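Local coordinates for nucleoporin nup120 (Schizosaccharomyces pombe, PDB 4GQ2), which serves as a structural component of the nuclear pore complex, whose nucleoporins can also act as docking or interaction partners for transiently associated nuclear transport factors, at residues 56-60 against 110-114; 24-28 against 105-109; 368-374 against 515-521; 171-175 against 186-190. All coordinates share one frame; numbering follows the deposited sequence.

All four contacts lie in the beta-propeller part of the chain, each mixing buried and exposed residues. Interactions 1 and 2 reach the same five-stranded sheet at its two edge strands. Interaction 2 is a parallel strand pair, with buried Leu25, Val27 and Ile105 beside an aromatic stack on exposed Trp26; interaction 1, whose segment 110-114 directly continues 105-109, relies on a tyrosine hydroxyl and a charged cluster with exposed Lys113. Interaction 3, at a hairpin tip, combines a salt bridge, a bridging water and leucine packing. Interaction 4 is local, a bulged hairpin held mainly by backbone bonds. Interaction 1 touches both interactions 3 and 4, through Leu521 and Met112, while interactions 2 and 3 do not meet.

Interaction 1: 56-60 against 110-114; sequences VAYDA and NVMKD
The Tyr58 ring meets the carbonyl oxygen of Val111 at its edge, in the ring plane, with the backbone N of Lys113 also near that edge. Beside the hydroxyl lies Asn110, whose amide plane stands 74° from the ring and whose CB comes within 3.6 Å of Tyr58 OH. The hydroxyl donates to Val111 O over a short 2.5 Å and reaches it in the carbonyl plane. A water accepts from Val111 N and gives a weak bond to the same hydroxyl. Tyr58 CG sits between its backbone N and carbonyl carbon (chi1 54°), which swings the phenol toward Val111 O. Segment 56-60 leads into the edge strand 59-64 of a beta-propeller sheet, while 110-114 follows that sheet's strand 101-106 and passes through strand 111-112 to a corner that leads into strand 115-121 of the next sheet. At the corner, the third flat group, the Asp59 carboxylate, takes Asp114 N on the anti side of OD2, at 2.9 Å and 34° out of its plane. Asp59 OD1 makes a long salt bridge of 3.6 Å to Lys113 NZ, which is shared with Asp114 OD1. Without the carboxylate of Asp59, as with an alanine here, Asp114 N would probably lose this acceptor and Lys113 one of its carboxylate partners. The lysine ammonium is likely to ease the repulsion between Asp59 OD2 and Asp114 OD1, 4.4 Å apart.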
loop_
_atom_site.group_PDB
_atom_site.type_symbol
_atom_site.label_atom_id
_atom_site.label_comp_id
_atom_site.label_asym_id
_atom_site.label_seq_id
_atom_site.Cartn_x
_atom_site.Cartn_y
_atom_site.Cartn_z
ATOM N N VAL A 56 -20.290 -10.825 -11.036
ATOM C CA VAL A 56 -19.658 -11.941 -11.713
ATOM C C VAL A 56 -20.206 -11.991 -13.125
ATOM O O VAL A 56 -21.322 -12.453 -13.342
ATOM C CB VAL A 56 -19.914 -13.279 -10.981
ATOM C CG1 VAL A 56 -19.239 -14.427 -11.709
ATOM C CG2 VAL A 56 -19.426 -13.210 -9.536
ATOM N N ALA A 57 -19.413 -11.498 -14.075
ATOM C CA ALA A 57 -19.798 -11.455 -15.479
ATOM C C ALA A 57 -19.985 -12.871 -16.018
ATOM O O ALA A 57 -19.322 -13.802 -15.554
ATOM C CB ALA A 57 -18.748 -10.694 -16.298
ATOM N N TYR A 58 -20.899 -13.033 -16.976
ATOM C CA TYR A 58 -21.084 -14.329 -17.646
ATOM C C TYR A 58 -20.559 -14.312 -19.082
ATOM O O TYR A 58 -20.550 -15.344 -19.764
ATOM C CB TYR A 58 -22.542 -14.811 -17.583
ATOM C CG TYR A 58 -23.563 -13.824 -18.097
ATOM C CD1 TYR A 58 -23.877 -13.751 -19.452
ATOM C CD2 TYR A 58 -24.226 -12.970 -17.224
ATOM C CE1 TYR A 58 -24.818 -12.845 -19.922
ATOM C CE2 TYR A 58 -25.170 -12.065 -17.681
ATOM C CZ TYR A 58 -25.462 -12.005 -19.027
ATOM O OH TYR A 58 -26.395 -11.099 -19.470
ATOM N N ASP A 59 -20.129 -13.134 -19.532
ATOM C CA ASP A 59 -19.398 -12.994 -20.790
ATOM C C ASP A 59 -18.542 -11.734 -20.746
ATOM O O ASP A 59 -18.859 -10.795 -20.022
ATOM C CB ASP A 59 -20.350 -12.961 -21.986
ATOM C CG ASP A 59 -19.656 -13.296 -23.294
ATOM O OD1 ASP A 59 -18.512 -13.795 -23.256
ATOM O OD2 ASP A 59 -20.253 -13.062 -24.365
ATOM N N ALA A 60 -17.462 -11.715 -21.523
ATOM C CA ALA A 60 -16.507 -10.606 -21.500
ATOM C C ALA A 60 -15.528 -10.710 -22.651
ATOM O O ALA A 60 -15.304 -11.798 -23.188
ATOM C CB ALA A 60 -15.743 -10.579 -20.176
ATOM N N ASN A 110 -31.443 -8.605 -19.942
ATOM C CA ASN A 110 -30.055 -9.064 -19.956
ATOM C C ASN A 110 -29.468 -9.182 -21.359
ATOM O O ASN A 110 -30.070 -9.801 -22.232
ATOM C CB ASN A 110 -29.917 -10.415 -19.231
ATOM C CG ASN A 110 -29.764 -10.268 -17.721
ATOM O OD1 ASN A 110 -29.174 -9.307 -17.231
ATOM N ND2 ASN A 110 -30.290 -11.232 -16.976
ATOM N N VAL A 111 -28.294 -8.588 -21.574
ATOM C CA VAL A 111 -27.550 -8.815 -22.807
ATOM C C VAL A 111 -27.271 -10.314 -22.906
ATOM O O VAL A 111 -26.902 -10.945 -21.919
ATOM C CB VAL A 111 -26.226 -8.023 -22.845
ATOM C CG1 VAL A 111 -25.503 -8.252 -24.163
ATOM C CG2 VAL A 111 -26.479 -6.534 -22.641
ATOM N N MET A 112 -27.481 -10.886 -24.085
ATOM C CA MET A 112 -27.247 -12.312 -24.267
ATOM C C MET A 112 -25.762 -12.609 -24.403
ATOM O O MET A 112 -24.983 -11.768 -24.863
ATOM C CB MET A 112 -28.020 -12.863 -25.478
ATOM C CG MET A 112 -27.451 -12.482 -26.836
ATOM S SD MET A 112 -28.137 -13.486 -28.168
ATOM C CE MET A 112 -26.967 -13.173 -29.495
ATOM N N LYS A 113 -25.387 -13.813 -23.986
ATOM C CA LYS A 113 -24.051 -14.339 -24.178
ATOM C C LYS A 113 -23.718 -14.276 -25.671
ATOM O O LYS A 113 -24.571 -14.562 -26.523
ATOM C CB LYS A 113 -24.006 -15.777 -23.644
ATOM C CG LYS A 113 -22.746 -16.560 -23.959
ATOM C CD LYS A 113 -21.718 -16.486 -22.843
ATOM C CE LYS A 113 -20.603 -17.507 -23.047
ATOM N NZ LYS A 113 -19.659 -17.107 -24.131
ATOM N N ASP A 114 -22.494 -13.862 -25.987
ATOM C CA ASP A 114 -22.075 -13.632 -27.375
ATOM C C ASP A 114 -22.908 -12.530 -28.023
ATOM O O ASP A 114 -22.959 -12.424 -29.250
ATOM C CB ASP A 114 -22.165 -14.923 -28.199
ATOM C CG ASP A 114 -21.443 -16.075 -27.546
ATOM O OD1 ASP A 114 -20.201 -16.090 -27.576
ATOM O OD2 ASP A 114 -22.115 -16.966 -26.998
HETATM O O HOH W 1 -26.602 -7.738 -19.073
#

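Interaction 2: 24-28 against 105-109; sequences ALWVP and IHFPS
Trp26 and His106 lie side by side in an offset stack, their planes 12° apart and the centroids of the indole six-membered ring and the imidazole 4.3 Å from each other. His106 CD2 sits 3.5 Å above the indole plane, and His106 CB makes a CH-pi contact over the five-membered ring. In both, CG is anti to the carbonyl carbon (chi1 -76° and -56°), which, on neighbouring strands and the same sheet face, sends the rings the same way. Two backbone hydrogen bonds set the register: His106 N donates to Leu25 O at 2.7 Å, and Val27 N reaches His106 O over a longer 3.3 Å. Leu25 O also lies at the imidazole edge. These bonds pair the ends of strands 21-26 and 101-106 in parallel, with 21-26 at the margin of a five-stranded sheet in the beta-propeller. With a serine in place of His106 the imidazole half of the stack is gone, and the exposed Trp26 indole would probably be freer to turn. Apolar packing gathers round Val27, just past the strand end: its CG1 lies over the Phe107 ring and 3.9 Å from Ile105 CG2, while its CG2 meets Pro108 CD at 3.6 Å. Tyr139 meets the Phe107 ring edge-to-face.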
loop_
_atom_site.group_PDB
_atom_site.type_symbol
_atom_site.label_atom_id
_atom_site.label_comp_id
_atom_site.label_asym_id
_atom_site.label_seq_id
_atom_site.Cartn_x
_atom_site.Cartn_y
_atom_site.Cartn_z
ATOM N N ALA A 24 -23.083 6.452 -15.737
ATOM C CA ALA A 24 -24.213 5.535 -15.774
ATOM C C ALA A 24 -25.166 5.953 -16.888
ATOM O O ALA A 24 -25.585 7.112 -16.955
ATOM C CB ALA A 24 -24.924 5.530 -14.436
ATOM N N LEU A 25 -25.486 5.012 -17.772
ATOM C CA LEU A 25 -26.402 5.274 -18.877
ATOM C C LEU A 25 -27.539 4.261 -18.923
ATOM O O LEU A 25 -27.366 3.103 -18.535
ATOM C CB LEU A 25 -25.657 5.236 -20.199
ATOM C CG LEU A 25 -24.452 6.139 -20.426
ATOM C CD1 LEU A 25 -23.976 5.974 -21.866
ATOM C CD2 LEU A 25 -24.813 7.587 -20.137
ATOM N N TRP A 26 -28.698 4.714 -19.397
ATOM C CA TRP A 26 -29.862 3.857 -19.635
ATOM C C TRP A 26 -30.261 3.960 -21.071
ATOM O O TRP A 26 -30.458 5.066 -21.588
ATOM C CB TRP A 26 -31.039 4.285 -18.766
ATOM C CG TRP A 26 -30.915 3.868 -17.325
ATOM C CD1 TRP A 26 -31.555 2.805 -16.691
ATOM C CD2 TRP A 26 -30.086 4.489 -16.283
ATOM N NE1 TRP A 26 -31.193 2.731 -15.367
ATOM C CE2 TRP A 26 -30.314 3.710 -15.057
ATOM C CE3 TRP A 26 -29.210 5.570 -16.243
ATOM C CZ2 TRP A 26 -29.686 4.022 -13.859
ATOM C CZ3 TRP A 26 -28.586 5.876 -15.026
ATOM C CH2 TRP A 26 -28.819 5.121 -13.863
ATOM N N VAL A 27 -30.380 2.810 -21.735
ATOM C CA VAL A 27 -30.870 2.769 -23.117
ATOM C C VAL A 27 -32.347 3.192 -23.135
ATOM O O VAL A 27 -33.068 2.938 -22.159
ATOM C CB VAL A 27 -30.665 1.381 -23.778
ATOM C CG1 VAL A 27 -29.188 1.014 -23.809
ATOM C CG2 VAL A 27 -31.466 0.299 -23.069
ATOM N N PRO A 28 -32.791 3.875 -24.213
ATOM C CA PRO A 28 -34.195 4.294 -24.315
ATOM C C PRO A 28 -35.160 3.119 -24.134
ATOM O O PRO A 28 -34.927 2.040 -24.688
ATOM C CB PRO A 28 -34.288 4.847 -25.740
ATOM C CG PRO A 28 -32.914 5.338 -26.028
ATOM C CD PRO A 28 -32.000 4.345 -25.367
ATOM N N ILE A 105 -23.769 0.712 -18.588
ATOM C CA ILE A 105 -24.952 0.837 -19.424
ATOM C C ILE A 105 -26.003 -0.135 -18.919
ATOM O O ILE A 105 -25.744 -1.329 -18.807
ATOM C CB ILE A 105 -24.609 0.548 -20.901
ATOM C CG1 ILE A 105 -23.573 1.560 -21.394
ATOM C CG2 ILE A 105 -25.857 0.602 -21.772
ATOM C CD1 ILE A 105 -22.858 1.201 -22.678
ATOM N N HIS A 106 -27.183 0.384 -18.600
ATOM C CA HIS A 106 -28.288 -0.442 -18.115
ATOM C C HIS A 106 -29.236 -0.749 -19.229
ATOM O O HIS A 106 -29.483 0.095 -20.102
ATOM C CB HIS A 106 -29.053 0.245 -16.992
ATOM C CG HIS A 106 -28.195 0.651 -15.825
ATOM N ND1 HIS A 106 -28.083 -0.103 -14.713
ATOM C CD2 HIS A 106 -27.406 1.782 -15.620
ATOM C CE1 HIS A 106 -27.264 0.512 -13.840
ATOM N NE2 HIS A 106 -26.848 1.665 -14.398
ATOM N N PHE A 107 -29.772 -1.969 -19.188
ATOM C CA PHE A 107 -30.687 -2.491 -20.192
ATOM C C PHE A 107 -31.970 -2.953 -19.513
ATOM O O PHE A 107 -31.949 -3.265 -18.320
ATOM C CB PHE A 107 -30.040 -3.670 -20.920
ATOM C CG PHE A 107 -28.919 -3.279 -21.835
ATOM C CD1 PHE A 107 -27.626 -3.110 -21.345
ATOM C CD2 PHE A 107 -29.152 -3.084 -23.194
ATOM C CE1 PHE A 107 -26.592 -2.752 -22.194
ATOM C CE2 PHE A 107 -28.119 -2.722 -24.049
ATOM C CZ PHE A 107 -26.839 -2.556 -23.547
ATOM N N PRO A 108 -33.094 -2.991 -20.265
ATOM C CA PRO A 108 -34.366 -3.478 -19.720
ATOM C C PRO A 108 -34.398 -4.999 -19.643
ATOM O O PRO A 108 -35.250 -5.569 -18.954
ATOM C CB PRO A 108 -35.410 -2.990 -20.737
ATOM C CG PRO A 108 -34.687 -2.126 -21.716
ATOM C CD PRO A 108 -33.245 -2.524 -21.655
ATOM N N SER A 109 -33.475 -5.635 -20.361
ATOM C CA SER A 109 -33.309 -7.086 -20.361
ATOM C C SER A 109 -31.824 -7.438 -20.468
ATOM O O SER A 109 -31.047 -6.664 -21.029
ATOM C CB SER A 109 -34.081 -7.689 -21.532
ATOM O OG SER A 109 -33.604 -8.979 -21.854
#

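Interaction 3: 368-374 against 515-521; sequences WKSNLNT and HFGDEIL
Lys369 and Glu519 form the charged part of this contact: Lys369 NZ donates to Glu519 OE2 at 2.8 Å, meeting that oxygen on the anti side and 17° out of the carboxylate plane. The same ammonium group gives a second bond to Ile520 O at 3.2 Å. With CG anti to the backbone N (chi1 176°), the lysine chain runs out nearly straight until its last torsion, and its CB lies 3.7 Å from Ile520 CG2. A water makes a second link: it donates to Asn371 O, accepts from Ile520 N and hydrogen-bonds Thr374 OG1 at 2.8 Å. Apolar packing centres on Leu372, at the type II' turn Ser370 to Asn373 that closes the hairpin of strands 361-370 and 373-382. Leu372 CD1 meets His515 CD2 at 3.6 Å and Phe516 CD1 at 4.0 Å, while CD2 rests near Glu519 CB. The hairpin tip thus fits against the chain between helix 492-515 and strand 520-525 in the beta-propeller. His515 is itself steadied by a hydrogen bond in its ring plane, from ND1 to the anti lone pair of Asp518 OD2 (2.7 Å); Lys539 makes a salt bridge to the other carboxylate oxygen. Because Lys369 has both an anion and a carbonyl as acceptors, its charged form is likely to be favoured, and the water probably serves Asn371 O and Ile520 N, which make no direct bond to each other.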
loop_
_atom_site.group_PDB
_atom_site.type_symbol
_atom_site.label_atom_id
_atom_site.label_comp_id
_atom_site.label_asym_id
_atom_site.label_seq_id
_atom_site.Cartn_x
_atom_site.Cartn_y
_atom_site.Cartn_z
ATOM N N TRP A 368 -7.995 -23.012 -21.045
ATOM C CA TRP A 368 -8.741 -24.174 -20.580
ATOM C C TRP A 368 -9.467 -23.882 -19.308
ATOM O O TRP A 368 -8.967 -23.160 -18.447
ATOM C CB TRP A 368 -7.810 -25.369 -20.399
ATOM C CG TRP A 368 -7.186 -25.787 -21.703
ATOM C CD1 TRP A 368 -5.933 -25.441 -22.193
ATOM C CD2 TRP A 368 -7.796 -26.608 -22.758
ATOM N NE1 TRP A 368 -5.722 -25.992 -23.433
ATOM C CE2 TRP A 368 -6.798 -26.704 -23.831
ATOM C CE3 TRP A 368 -9.018 -27.264 -22.909
ATOM C CZ2 TRP A 368 -7.036 -27.424 -24.997
ATOM C CZ3 TRP A 368 -9.249 -27.986 -24.089
ATOM C CH2 TRP A 368 -8.278 -28.064 -25.107
ATOM N N LYS A 369 -10.647 -24.472 -19.178
ATOM C CA LYS A 369 -11.573 -24.169 -18.097
ATOM C C LYS A 369 -11.986 -25.448 -17.383
ATOM O O LYS A 369 -12.184 -26.487 -18.017
ATOM C CB LYS A 369 -12.803 -23.469 -18.686
ATOM C CG LYS A 369 -13.935 -23.148 -17.723
ATOM C CD LYS A 369 -15.077 -22.472 -18.470
ATOM C CE LYS A 369 -16.018 -21.750 -17.517
ATOM N NZ LYS A 369 -16.638 -20.544 -18.151
ATOM N N SER A 370 -12.095 -25.364 -16.060
ATOM C CA SER A 370 -12.662 -26.434 -15.253
ATOM C C SER A 370 -13.310 -25.818 -14.028
ATOM O O SER A 370 -12.652 -25.609 -13.001
ATOM C CB SER A 370 -11.589 -27.444 -14.841
ATOM O OG SER A 370 -12.181 -28.579 -14.231
ATOM N N ASN A 371 -14.605 -25.533 -14.142
ATOM C CA ASN A 371 -15.319 -24.744 -13.144
ATOM C C ASN A 371 -14.496 -23.461 -12.966
ATOM O O ASN A 371 -14.246 -22.756 -13.937
ATOM C CB ASN A 371 -15.471 -25.523 -11.828
ATOM C CG ASN A 371 -16.373 -26.735 -11.967
ATOM O OD1 ASN A 371 -17.456 -26.649 -12.542
ATOM N ND2 ASN A 371 -15.933 -27.872 -11.428
ATOM N N LEU A 372 -14.109 -23.150 -11.732
ATOM C CA LEU A 372 -13.331 -21.951 -11.434
ATOM C C LEU A 372 -11.814 -22.066 -11.613
ATOM O O LEU A 372 -11.071 -21.154 -11.246
ATOM C CB LEU A 372 -13.657 -21.494 -10.008
ATOM C CG LEU A 372 -15.113 -21.164 -9.685
ATOM C CD1 LEU A 372 -15.248 -20.861 -8.203
ATOM C CD2 LEU A 372 -15.604 -19.986 -10.519
ATOM N N ASN A 373 -11.366 -23.189 -12.167
ATOM C CA ASN A 373 -9.949 -23.416 -12.441
ATOM C C ASN A 373 -9.623 -23.101 -13.890
ATOM O O ASN A 373 -10.489 -23.217 -14.758
ATOM C CB ASN A 373 -9.568 -24.869 -12.131
ATOM C CG ASN A 373 -9.481 -25.149 -10.644
ATOM O OD1 ASN A 373 -10.154 -26.043 -10.136
ATOM N ND2 ASN A 373 -8.649 -24.389 -9.936
ATOM N N THR A 374 -8.369 -22.736 -14.154
ATOM C CA THR A 374 -7.967 -22.251 -15.472
ATOM C C THR A 374 -6.517 -22.610 -15.822
ATOM O O THR A 374 -5.619 -22.482 -14.987
ATOM C CB THR A 374 -8.130 -20.714 -15.544
ATOM O OG1 THR A 374 -9.455 -20.346 -15.137
ATOM C CG2 THR A 374 -7.880 -20.201 -16.952
ATOM N N HIS A 515 -13.584 -15.553 -5.520
ATOM C CA HIS A 515 -13.132 -16.669 -6.334
ATOM C C HIS A 515 -14.093 -17.021 -7.440
ATOM O O HIS A 515 -13.684 -17.548 -8.472
ATOM C CB HIS A 515 -12.824 -17.880 -5.455
ATOM C CG HIS A 515 -12.124 -18.993 -6.184
ATOM N ND1 HIS A 515 -11.111 -18.768 -7.056
ATOM C CD2 HIS A 515 -12.316 -20.372 -6.149
ATOM C CE1 HIS A 515 -10.680 -19.943 -7.552
ATOM N NE2 HIS A 515 -11.420 -20.925 -6.997
ATOM N N PHE A 516 -15.373 -16.709 -7.257
ATOM C CA PHE A 516 -16.347 -16.829 -8.348
ATOM C C PHE A 516 -15.974 -15.930 -9.530
ATOM O O PHE A 516 -16.240 -16.271 -10.682
ATOM C CB PHE A 516 -17.772 -16.524 -7.856
ATOM C CG PHE A 516 -18.333 -17.579 -6.941
ATOM C CD1 PHE A 516 -18.653 -18.852 -7.427
ATOM C CD2 PHE A 516 -18.539 -17.309 -5.589
ATOM C CE1 PHE A 516 -19.155 -19.834 -6.582
ATOM C CE2 PHE A 516 -19.050 -18.287 -4.740
ATOM C CZ PHE A 516 -19.357 -19.549 -5.238
ATOM N N GLY A 517 -15.345 -14.789 -9.239
ATOM C CA GLY A 517 -14.865 -13.881 -10.276
ATOM C C GLY A 517 -13.650 -14.376 -11.054
ATOM O O GLY A 517 -13.222 -13.734 -12.024
ATOM N N ASP A 518 -13.095 -15.512 -10.636
ATOM C CA ASP A 518 -11.914 -16.095 -11.291
ATOM C C ASP A 518 -12.232 -16.984 -12.494
ATOM O O ASP A 518 -11.318 -17.444 -13.185
ATOM C CB ASP A 518 -11.050 -16.851 -10.280
ATOM C CG ASP A 518 -10.472 -15.935 -9.217
ATOM O OD1 ASP A 518 -10.111 -14.786 -9.552
ATOM O OD2 ASP A 518 -10.386 -16.355 -8.047
ATOM N N GLU A 519 -13.519 -17.212 -12.750
ATOM C CA GLU A 519 -13.935 -17.979 -13.918
ATOM C C GLU A 519 -13.441 -17.322 -15.210
ATOM O O GLU A 519 -13.674 -16.137 -15.439
ATOM C CB GLU A 519 -15.459 -18.120 -13.940
ATOM C CG GLU A 519 -15.998 -18.973 -15.082
ATOM C CD GLU A 519 -17.458 -19.355 -14.898
ATOM O OE1 GLU A 519 -18.109 -18.839 -13.963
ATOM O OE2 GLU A 519 -17.961 -20.171 -15.696
ATOM N N ILE A 520 -12.753 -18.097 -16.041
ATOM C CA ILE A 520 -12.283 -17.627 -17.343
ATOM C C ILE A 520 -13.486 -17.465 -18.274
ATOM O O ILE A 520 -14.484 -18.166 -18.118
ATOM C CB ILE A 520 -11.206 -18.584 -17.926
ATOM C CG1 ILE A 520 -10.621 -18.061 -19.240
ATOM C CG2 ILE A 520 -11.755 -19.997 -18.121
ATOM C CD1 ILE A 520 -9.712 -16.869 -19.095
ATOM N N LEU A 521 -13.406 -16.525 -19.217
ATOM C CA LEU A 521 -14.521 -16.268 -20.132
ATOM C C LEU A 521 -14.058 -16.124 -21.569
ATOM O O LEU A 521 -14.684 -16.658 -22.483
ATOM C CB LEU A 521 -15.321 -15.024 -19.722
ATOM C CG LEU A 521 -15.935 -14.976 -18.321
ATOM C CD1 LEU A 521 -16.531 -13.598 -18.055
ATOM C CD2 LEU A 521 -16.985 -16.058 -18.124
HETATM O O HOH W 2 -12.221 -20.839 -14.967
#

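Interaction 4: 171-175 against 186-190; sequences QKPDL and VSFFN
Gln171 lies across one face of the Phe188 ring, the two side chains running at about a right angle while amide and ring are nearly stacked, their planes 17° apart. Gln171 CB is the atom that bears down, 3.4 Å from Phe188 CD1 and offset toward the rim of the ring, as a CH-pi contact; the amide oxygen OE1 reaches further over, to Phe188 CE2. The in-plane edge of the same ring faces the backbone of Lys172. Asp174 and Phe189 are turned quite differently: carboxylate and ring stand 86° apart, with Asp174 OD1 at the ring edge, 3.7 Å from Phe189 CD1. Phe189 CG is anti to the backbone N (chi1 -179°), which directs the ring toward that carboxylate; Arg233 makes a cation-pi contact with Phe189. The backbone beneath belongs to the hairpin of strands 173-178 and 183-188 in a four-stranded antiparallel sheet of the beta-propeller, where Asp174 and Leu175 both face Ser187 in a classic beta bulge. Asp174 N donates to Ser187 O at 2.8 Å, Leu175 N reaches it only weakly, and Ser187 N returns a bond of 2.9 Å to Leu175 O. Past the strand end, Phe189 N donates to Lys172 O, and a water accepts from both Lys172 N and Asn190 N. Pro173 CB packs 3.7 Å from Val186 CG1, and Leu175 CB lies 3.4 Å from Ser187 OG.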
loop_
_atom_site.group_PDB
_atom_site.type_symbol
_atom_site.label_atom_id
_atom_site.label_comp_id
_atom_site.label_asym_id
_atom_site.label_seq_id
_atom_site.Cartn_x
_atom_site.Cartn_y
_atom_site.Cartn_z
ATOM N N GLN A 171 -37.293 -16.328 -34.712
ATOM C CA GLN A 171 -36.024 -17.028 -34.621
ATOM C C GLN A 171 -35.197 -16.457 -33.466
ATOM O O GLN A 171 -35.263 -15.260 -33.180
ATOM C CB GLN A 171 -35.278 -16.916 -35.959
ATOM C CG GLN A 171 -36.017 -17.539 -37.146
ATOM C CD GLN A 171 -35.430 -17.150 -38.501
ATOM O OE1 GLN A 171 -35.368 -15.970 -38.851
ATOM N NE2 GLN A 171 -35.015 -18.149 -39.277
ATOM N N LYS A 172 -34.434 -17.315 -32.791
ATOM C CA LYS A 172 -33.639 -16.889 -31.634
ATOM C C LYS A 172 -32.195 -16.550 -32.019
ATOM O O LYS A 172 -31.447 -17.439 -32.434
ATOM C CB LYS A 172 -33.666 -17.954 -30.529
ATOM C CG LYS A 172 -33.161 -17.460 -29.184
ATOM C CD LYS A 172 -33.322 -18.512 -28.101
ATOM C CE LYS A 172 -32.843 -17.987 -26.759
ATOM N NZ LYS A 172 -33.161 -18.945 -25.668
ATOM N N PRO A 173 -31.800 -15.263 -31.876
ATOM C CA PRO A 173 -30.443 -14.830 -32.217
ATOM C C PRO A 173 -29.429 -15.520 -31.315
ATOM O O PRO A 173 -29.673 -15.672 -30.115
ATOM C CB PRO A 173 -30.473 -13.317 -31.947
ATOM C CG PRO A 173 -31.919 -12.946 -31.950
ATOM C CD PRO A 173 -32.602 -14.143 -31.351
ATOM N N ASP A 174 -28.316 -15.949 -31.901
ATOM C CA ASP A 174 -27.371 -16.806 -31.206
ATOM C C ASP A 174 -25.932 -16.275 -31.254
ATOM O O ASP A 174 -25.291 -16.112 -30.220
ATOM C CB ASP A 174 -27.444 -18.223 -31.780
ATOM C CG ASP A 174 -26.789 -19.250 -30.882
ATOM O OD1 ASP A 174 -27.130 -19.311 -29.676
ATOM O OD2 ASP A 174 -25.940 -20.008 -31.391
ATOM N N LEU A 175 -25.429 -16.014 -32.454
ATOM C CA LEU A 175 -24.080 -15.487 -32.608
ATOM C C LEU A 175 -24.090 -14.238 -33.478
ATOM O O LEU A 175 -24.954 -14.090 -34.346
ATOM C CB LEU A 175 -23.138 -16.546 -33.192
ATOM C CG LEU A 175 -22.880 -17.825 -32.380
ATOM C CD1 LEU A 175 -22.244 -18.898 -33.253
ATOM C CD2 LEU A 175 -22.014 -17.552 -31.158
ATOM N N VAL A 186 -26.170 -11.906 -37.902
ATOM C CA VAL A 186 -26.694 -12.583 -36.727
ATOM C C VAL A 186 -27.212 -13.953 -37.159
ATOM O O VAL A 186 -28.067 -14.054 -38.038
ATOM C CB VAL A 186 -27.829 -11.765 -36.066
ATOM C CG1 VAL A 186 -28.410 -12.496 -34.865
ATOM C CG2 VAL A 186 -27.337 -10.383 -35.664
ATOM N N SER A 187 -26.674 -15.004 -36.550
ATOM C CA SER A 187 -27.125 -16.365 -36.823
ATOM C C SER A 187 -28.117 -16.804 -35.758
ATOM O O SER A 187 -28.121 -16.274 -34.638
ATOM C CB SER A 187 -25.938 -17.334 -36.881
ATOM O OG SER A 187 -25.318 -17.471 -35.613
ATOM N N PHE A 188 -28.948 -17.783 -36.105
ATOM C CA PHE A 188 -30.029 -18.200 -35.222
ATOM C C PHE A 188 -29.814 -19.585 -34.639
ATOM O O PHE A 188 -29.210 -20.446 -35.274
ATOM C CB PHE A 188 -31.377 -18.091 -35.934
ATOM C CG PHE A 188 -31.678 -16.706 -36.435
ATOM C CD1 PHE A 188 -32.139 -15.721 -35.563
ATOM C CD2 PHE A 188 -31.483 -16.379 -37.775
ATOM C CE1 PHE A 188 -32.413 -14.443 -36.023
ATOM C CE2 PHE A 188 -31.755 -15.098 -38.240
ATOM C CZ PHE A 188 -32.222 -14.131 -37.363
ATOM N N PHE A 189 -30.322 -19.784 -33.425
ATOM C CA PHE A 189 -30.076 -21.001 -32.660
ATOM C C PHE A 189 -30.528 -22.273 -33.378
ATOM O O PHE A 189 -29.827 -23.290 -33.335
ATOM C CB PHE A 189 -30.739 -20.915 -31.280
ATOM C CG PHE A 189 -30.504 -22.125 -30.429
ATOM C CD1 PHE A 189 -29.384 -22.205 -29.611
ATOM C CD2 PHE A 189 -31.384 -23.198 -30.466
ATOM C CE1 PHE A 189 -29.154 -23.328 -28.834
ATOM C CE2 PHE A 189 -31.161 -24.326 -29.695
ATOM C CZ PHE A 189 -30.045 -24.391 -28.875
ATOM N N ASN A 190 -31.696 -22.214 -34.021
ATOM C CA ASN A 190 -32.270 -23.381 -34.700
ATOM C C ASN A 190 -31.897 -23.456 -36.186
ATOM O O ASN A 190 -32.379 -24.324 -36.912
ATOM C CB ASN A 190 -33.795 -23.437 -34.507
ATOM C CG ASN A 190 -34.200 -23.509 -33.040
ATOM O OD1 ASN A 190 -34.029 -22.551 -32.289
ATOM N ND2 ASN A 190 -34.750 -24.642 -32.632
HETATM O O HOH W 3 -33.693 -20.197 -33.733
#